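Local atomic coordinates of agglutinin alpha chain (Maclura pomifera, PDB entry 3LLZ), a protein that binds D-galactose and recognises the T-antigen disaccharide Gal-beta-1,3-GalNAc as a jacalin-family lectin built from four alpha and four beta chains. Residues G115-I120 with Y126-L131. Residues are numbered along the deposited sequence; the frame is centred on the assembly and turned at random.
Sequences GFKGSI and YFSIYL
Lys117 and Ser128 face each other as an antiparallel hydrogen-bonded pair: Ser128 N gives a short bond to Lys117 O (2.8 Å), and Lys117 N returns a longer one to Ser128 O (3.2 Å). Further backbone bonds join Ser119 N to Tyr126 O and Tyr130 N to Gly115 O. At the non-hydrogen-bonded pair of Gly118 and Phe127 the backbones come close, their CA atoms 3.9 Å apart; Gly118 CA makes a CA-H...O contact to Tyr126 O (3.3 Å) and Phe127 CA one to Lys117 O (3.1 Å).

Aromatic and aliphatic packing divides between the two faces. On one, Phe116 and Ile129 lie side by side, with Phe116 CE2 4.0 Å from Ile129 CG1, while Phe127 CD1 approaches the edge of the Phe116 ring. On the other, Tyr126 holds CG between its backbone N and carbonyl carbon (chi1 56°), which leans the ring over strand 115-120 and lets Ser119 CB make a CH-pi contact 3.7 Å from the ring centroid. Further along, the lysine chain crosses the Tyr130 side chain at about a right angle, Lys117 CD lying 4.0 Å from Tyr130 CE1.

The polar ends on this second face find partners beyond the two strands. One water accepts from Lys117 NZ and donates to Ser128 OG, and both groups also reach Glu109 of the second subunit, by salt bridge and hydrogen bond respectively. Tyr130 OH bonds Asp5, and Ser119 OG bonds Asp125.

Together the strands form a hairpin of the jacalin-type beta-prism fold. Its turn brings Gly121, Tyr122 and Trp123 to the bound glycan, Asp125 following on the return strand, whose other edge, at Phe127 and Ile129 to Leu131, continues the sheet onto a separate peptide chain, consistent with the short beta chain.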
# COMPACT_ATOMS: atom_id res chain seq x y z
N GLY A 115 1.92 -3.80 -13.28
CA GLY A 115 0.91 -3.70 -14.31
C GLY A 115 1.18 -2.60 -15.31
O GLY A 115 1.93 -1.66 -15.04
N PHE A 116 0.57 -2.73 -16.49
CA PHE A 116 0.72 -1.75 -17.56
C PHE A 116 -0.65 -1.44 -18.15
O PHE A 116 -1.54 -2.29 -18.16
CB PHE A 116 1.58 -2.29 -18.71
CG PHE A 116 3.03 -2.42 -18.39
CD1 PHE A 116 3.55 -3.61 -17.87
CD2 PHE A 116 3.90 -1.36 -18.62
CE1 PHE A 116 4.90 -3.74 -17.59
CE2 PHE A 116 5.26 -1.48 -18.34
CZ PHE A 116 5.77 -2.67 -17.82
N LYS A 117 -0.80 -0.21 -18.63
CA LYS A 117 -2.01 0.22 -19.31
C LYS A 117 -1.56 1.23 -20.35
O LYS A 117 -0.44 1.75 -20.28
CB LYS A 117 -3.03 0.84 -18.34
CG LYS A 117 -2.59 2.13 -17.64
CD LYS A 117 -3.69 2.63 -16.71
CE LYS A 117 -4.92 3.14 -17.47
NZ LYS A 117 -4.66 4.44 -18.15
N GLY A 118 -2.40 1.48 -21.34
CA GLY A 118 -2.02 2.44 -22.36
C GLY A 118 -2.92 2.41 -23.57
O GLY A 118 -4.12 2.15 -23.46
N SER A 119 -2.33 2.66 -24.73
CA SER A 119 -3.07 2.69 -25.98
C SER A 119 -2.14 2.35 -27.13
O SER A 119 -1.00 2.81 -27.16
CB SER A 119 -3.65 4.08 -26.20
OG SER A 119 -4.20 4.21 -27.51
N ILE A 120 -2.62 1.53 -28.06
CA ILE A 120 -1.81 1.17 -29.21
C ILE A 120 -2.63 1.23 -30.49
O ILE A 120 -3.72 0.65 -30.57
CB ILE A 120 -1.21 -0.26 -29.08
CG1 ILE A 120 -0.43 -0.37 -27.77
CG2 ILE A 120 -0.29 -0.55 -30.27
CD1 ILE A 120 0.25 -1.72 -27.56
N TYR A 126 0.86 5.69 -25.87
CA TYR A 126 1.28 6.10 -24.55
C TYR A 126 1.06 4.92 -23.62
O TYR A 126 0.42 3.95 -23.99
CB TYR A 126 0.45 7.30 -24.06
CG TYR A 126 -1.06 7.08 -24.07
CD1 TYR A 126 -1.85 7.59 -25.09
CD2 TYR A 126 -1.68 6.37 -23.04
CE1 TYR A 126 -3.24 7.40 -25.10
CE2 TYR A 126 -3.07 6.17 -23.04
CZ TYR A 126 -3.83 6.69 -24.07
OH TYR A 126 -5.20 6.49 -24.08
N PHE A 127 1.61 5.01 -22.42
CA PHE A 127 1.43 3.94 -21.45
C PHE A 127 1.65 4.46 -20.05
O PHE A 127 2.31 5.48 -19.84
CB PHE A 127 2.38 2.77 -21.73
CG PHE A 127 3.81 3.04 -21.37
CD1 PHE A 127 4.31 2.67 -20.12
CD2 PHE A 127 4.66 3.68 -22.27
CE1 PHE A 127 5.64 2.92 -19.78
CE2 PHE A 127 5.99 3.94 -21.93
CZ PHE A 127 6.48 3.56 -20.69
N SER A 128 1.06 3.75 -19.09
CA SER A 128 1.20 4.08 -17.68
C SER A 128 1.65 2.81 -16.98
O SER A 128 1.50 1.70 -17.50
CB SER A 128 -0.13 4.58 -17.10
OG SER A 128 -0.49 5.82 -17.70
N ILE A 129 2.22 2.99 -15.79
CA ILE A 129 2.74 1.88 -15.01
C ILE A 129 2.11 1.78 -13.62
O ILE A 129 1.96 2.79 -12.92
CB ILE A 129 4.28 2.03 -14.85
CG1 ILE A 129 4.95 1.85 -16.22
CG2 ILE A 129 4.81 1.05 -13.83
CD1 ILE A 129 6.46 2.08 -16.20
N TYR A 130 1.74 0.57 -13.23
CA TYR A 130 1.19 0.31 -11.91
C TYR A 130 2.37 0.02 -10.99
O TYR A 130 3.22 -0.80 -11.31
CB TYR A 130 0.28 -0.93 -11.91
CG TYR A 130 -1.10 -0.74 -12.47
CD1 TYR A 130 -1.31 -0.53 -13.83
CD2 TYR A 130 -2.22 -0.82 -11.64
CE1 TYR A 130 -2.60 -0.41 -14.36
CE2 TYR A 130 -3.51 -0.70 -12.15
CZ TYR A 130 -3.69 -0.50 -13.51
OH TYR A 130 -4.96 -0.40 -14.00
N LEU A 131 2.41 0.68 -9.84
CA LEU A 131 3.48 0.47 -8.87
C LEU A 131 2.92 -0.02 -7.55
O LEU A 131 1.86 0.43 -7.10
CB LEU A 131 4.26 1.77 -8.64
CG LEU A 131 5.05 2.35 -9.80
CD1 LEU A 131 5.66 3.69 -9.37
CD2 LEU A 131 6.15 1.39 -10.24
O HOH W 1 -2.21 5.03 -19.81